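Side-chain contact in uncharacterized protein (Burkholderia xenovorans, PDB 5KAK), which is of unknown function but belongs to the NipSnap family, with a ferredoxin-like fold related to dimeric alpha-beta barrel proteins: residues I10-I15 with R73-L78. Numbering follows the deposited sequence.
Sequences IVEERI and RRRAIL
The guanidinium groups of Arg-14 and Arg-75 meet between sheet and helix layer in this ferredoxin-like alpha+beta domain, lying nearly parallel, one offset over a face of the other: like charges close together, which a carboxylate held by one arginine and lying near the other probably offsets. Their planes are only 19° apart, and Arg-14 NH1 sits 3.5 Å from Arg-75 NH2, over the face of the Arg-75 group but displaced toward its rim. The two side chains arrive from opposite directions, each bent at chi3, which turns the flat ends broadside to one another. Extended from strand 10-18, with CG anti to the backbone N (chi1 -177°), Glu-12 takes a salt bridge from Arg-14 NH1 to its OE1 at 2.8 Å; the donor lies above the carboxylate plane, while the oxygen lies in the guanidinium plane. The antiparallel order 45-51, 58-65, 10-18, 96-106, with helices 23-42 and 68-80 on one face, is the ferredoxin-like topology of the Dim_A_B_barrel clan, and here strand 10-18, one of the two inner strands, faces helix 68-80. Glu-12 OE2 rests 3.7 Å from Arg-75 CD, and a water hydrogen-bonded to Glu-12 OE2 at 2.6 Å accepts from Arg-75 NH1 at 3.0 Å, joining two residues not directly hydrogen-bonded. Both carboxylate oxygens have further partners: Asn-101 ND2 at OE1 and a salt bridge from Arg-71 NE of the same helix at OE2, while Tyr-16 OH hydrogen-bonds Arg-14 NE.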
ATOM      1  N   ILE E  10      -3.986 -27.254  -5.464  1.00 25.66           N
ATOM      2  CA  ILE E  10      -3.627 -25.869  -5.199  1.00 24.07           C
ATOM      3  C   ILE E  10      -3.972 -25.027  -6.423  1.00 26.75           C
ATOM      4  O   ILE E  10      -4.052 -25.523  -7.549  1.00 23.06           O
ATOM      5  CB  ILE E  10      -2.133 -25.713  -4.852  1.00 27.77           C
ATOM      6  CG1 ILE E  10      -1.289 -25.932  -6.110  1.00 28.04           C
ATOM      7  CG2 ILE E  10      -1.733 -26.688  -3.747  1.00 32.62           C
ATOM      8  CD1 ILE E  10       0.108 -25.386  -6.028  1.00 29.92           C
ATOM      9  N   VAL E  11      -4.171 -23.732  -6.191  1.00 21.46           N
ATOM     10  CA  VAL E  11      -4.445 -22.781  -7.263  1.00 21.24           C
ATOM     11  C   VAL E  11      -3.457 -21.635  -7.140  1.00 25.59           C
ATOM     12  O   VAL E  11      -3.319 -21.047  -6.066  1.00 21.16           O
ATOM     13  CB  VAL E  11      -5.895 -22.255  -7.203  1.00 19.98           C
ATOM     14  CG1 VAL E  11      -6.092 -21.080  -8.148  1.00 18.70           C
ATOM     15  CG2 VAL E  11      -6.878 -23.401  -7.515  1.00 23.27           C
ATOM     16  N   GLU E  12      -2.781 -21.303  -8.235  1.00 18.41           N
ATOM     17  CA  GLU E  12      -1.910 -20.136  -8.244  1.00 17.29           C
ATOM     18  C   GLU E  12      -2.644 -18.981  -8.902  1.00 16.23           C
ATOM     19  O   GLU E  12      -3.104 -19.107 -10.041  1.00 18.30           O
ATOM     20  CB  GLU E  12      -0.602 -20.404  -8.987  1.00 17.39           C
ATOM     21  CG  GLU E  12       0.356 -19.207  -8.950  1.00 17.49           C
ATOM     22  CD  GLU E  12       1.653 -19.462  -9.725  1.00 18.63           C
ATOM     23  OE1 GLU E  12       2.578 -18.636  -9.641  1.00 17.64           O
ATOM     24  OE2 GLU E  12       1.761 -20.505 -10.395  1.00 20.17           O
ATOM     25  N   GLU E  13      -2.766 -17.872  -8.182  1.00 15.54           N
ATOM     26  CA  GLU E  13      -3.280 -16.634  -8.750  1.00 14.60           C
ATOM     27  C   GLU E  13      -2.094 -15.747  -9.103  1.00 16.62           C
ATOM     28  O   GLU E  13      -1.230 -15.499  -8.259  1.00 13.75           O
ATOM     29  CB  GLU E  13      -4.219 -15.923  -7.777  1.00 14.57           C
ATOM     30  CG  GLU E  13      -4.804 -14.663  -8.383  1.00 16.69           C
ATOM     31  CD  GLU E  13      -5.898 -14.039  -7.541  1.00 25.85           C
ATOM     32  OE1 GLU E  13      -5.958 -14.285  -6.313  1.00 21.29           O
ATOM     33  OE2 GLU E  13      -6.700 -13.287  -8.124  1.00 23.89           O
ATOM     34  N   ARG E  14      -2.015 -15.321 -10.363  1.00 13.76           N
ATOM     35  CA  ARG E  14      -0.964 -14.421 -10.806  1.00 12.61           C
ATOM     36  C   ARG E  14      -1.609 -13.102 -11.204  1.00 14.58           C
ATOM     37  O   ARG E  14      -2.642 -13.086 -11.883  1.00 12.62           O
ATOM     38  CB  ARG E  14      -0.151 -15.035 -11.963  1.00 12.91           C
ATOM     39  CG  ARG E  14       0.569 -16.309 -11.520  1.00 13.81           C
ATOM     40  CD  ARG E  14       1.370 -16.917 -12.649  1.00 14.36           C
ATOM     41  NE  ARG E  14       2.517 -16.107 -13.045  1.00 15.15           N
ATOM     42  CZ  ARG E  14       3.712 -16.143 -12.448  1.00 19.49           C
ATOM     43  NH1 ARG E  14       3.922 -16.923 -11.401  1.00 18.60           N
ATOM     44  NH2 ARG E  14       4.709 -15.398 -12.907  1.00 13.72           N
ATOM     45  N   ILE E  15      -1.033 -12.008 -10.727  1.00 11.35           N
ATOM     46  CA  ILE E  15      -1.599 -10.673 -10.888  1.00 10.84           C
ATOM     47  C   ILE E  15      -0.505  -9.794 -11.482  1.00 12.03           C
ATOM     48  O   ILE E  15       0.504  -9.526 -10.814  1.00 10.78           O
ATOM     49  CB  ILE E  15      -2.090 -10.104  -9.548  1.00 10.98           C
ATOM     50  CG1 ILE E  15      -3.109 -11.042  -8.876  1.00 11.67           C
ATOM     51  CG2 ILE E  15      -2.620  -8.703  -9.740  1.00 11.59           C
ATOM     52  CD1 ILE E  15      -3.383 -10.684  -7.413  1.00 17.26           C
ATOM     53  N   ARG E  73       6.798 -28.989 -11.590  1.00 22.66           N
ATOM     54  CA  ARG E  73       7.232 -29.720 -12.772  1.00 26.42           C
ATOM     55  C   ARG E  73       6.743 -29.032 -14.037  1.00 22.18           C
ATOM     56  O   ARG E  73       7.506 -28.850 -14.995  1.00 27.42           O
ATOM     57  CB  ARG E  73       6.734 -31.163 -12.713  1.00 27.18           C
ATOM     58  N   ARG E  74       5.468 -28.650 -14.059  1.00 19.03           N
ATOM     59  CA  ARG E  74       4.906 -28.044 -15.257  1.00 24.34           C
ATOM     60  C   ARG E  74       5.501 -26.665 -15.510  1.00 20.65           C
ATOM     61  O   ARG E  74       5.770 -26.304 -16.664  1.00 20.91           O
ATOM     62  CB  ARG E  74       3.380 -27.974 -15.143  1.00 22.91           C
ATOM     63  CG  ARG E  74       2.719 -29.334 -15.004  1.00 23.59           C
ATOM     64  CD  ARG E  74       1.193 -29.256 -14.962  1.00 19.94           C
ATOM     65  NE  ARG E  74       0.591 -30.579 -15.143  1.00 20.37           N
ATOM     66  CZ  ARG E  74       0.219 -31.074 -16.321  1.00 19.32           C
ATOM     67  NH1 ARG E  74       0.395 -30.358 -17.427  1.00 20.93           N
ATOM     68  NH2 ARG E  74      -0.316 -32.288 -16.408  1.00 22.62           N
ATOM     69  N   ARG E  75       5.696 -25.868 -14.451  1.00 18.75           N
ATOM     70  CA  ARG E  75       6.283 -24.548 -14.645  1.00 17.80           C
ATOM     71  C   ARG E  75       7.741 -24.641 -15.082  1.00 25.20           C
ATOM     72  O   ARG E  75       8.195 -23.824 -15.891  1.00 24.63           O
ATOM     73  CB  ARG E  75       6.136 -23.704 -13.377  1.00 21.73           C
ATOM     74  CG  ARG E  75       4.717 -23.168 -13.170  1.00 13.75           C
ATOM     75  CD  ARG E  75       4.645 -22.133 -12.049  1.00 20.77           C
ATOM     76  NE  ARG E  75       5.539 -21.004 -12.296  1.00 21.93           N
ATOM     77  CZ  ARG E  75       5.238 -19.971 -13.072  1.00 19.81           C
ATOM     78  NH1 ARG E  75       4.058 -19.907 -13.672  1.00 19.64           N
ATOM     79  NH2 ARG E  75       6.125 -19.002 -13.248  1.00 24.23           N
ATOM     80  N   ALA E  76       8.481 -25.641 -14.596  1.00 24.33           N
ATOM     81  CA  ALA E  76       9.867 -25.780 -15.026  1.00 24.04           C
ATOM     82  C   ALA E  76       9.949 -26.088 -16.519  1.00 27.48           C
ATOM     83  O   ALA E  76      10.804 -25.542 -17.229  1.00 26.93           O
ATOM     84  CB  ALA E  76      10.564 -26.869 -14.211  1.00 23.95           C
ATOM     85  N   ILE E  77       9.062 -26.960 -17.005  1.00 21.79           N
ATOM     86  CA  ILE E  77       8.998 -27.266 -18.432  1.00 24.23           C
ATOM     87  C   ILE E  77       8.694 -26.010 -19.240  1.00 22.91           C
ATOM     88  O   ILE E  77       9.311 -25.766 -20.285  1.00 26.71           O
ATOM     89  CB  ILE E  77       7.951 -28.365 -18.694  1.00 23.01           C
ATOM     90  CG1 ILE E  77       8.398 -29.690 -18.078  1.00 28.75           C
ATOM     91  CG2 ILE E  77       7.677 -28.498 -20.188  1.00 26.95           C
ATOM     92  CD1 ILE E  77       7.366 -30.784 -18.197  1.00 30.12           C
ATOM     93  N   LEU E  78       7.729 -25.204 -18.784  1.00 25.96           N
ATOM     94  CA  LEU E  78       7.373 -23.994 -19.524  1.00 20.28           C
ATOM     95  C   LEU E  78       8.547 -23.024 -19.596  1.00 20.65           C
ATOM     96  O   LEU E  78       8.906 -22.543 -20.679  1.00 22.12           O
ATOM     97  CB  LEU E  78       6.161 -23.316 -18.882  1.00 18.43           C
ATOM     98  CG  LEU E  78       5.652 -22.056 -19.604  1.00 21.57           C
ATOM     99  CD1 LEU E  78       5.014 -22.382 -20.960  1.00 18.86           C
ATOM    100  CD2 LEU E  78       4.680 -21.310 -18.705  1.00 18.82           C
TER
HETATM  101  O   HOH W   1       1.456 -21.252 -12.891  1.00 16.16           O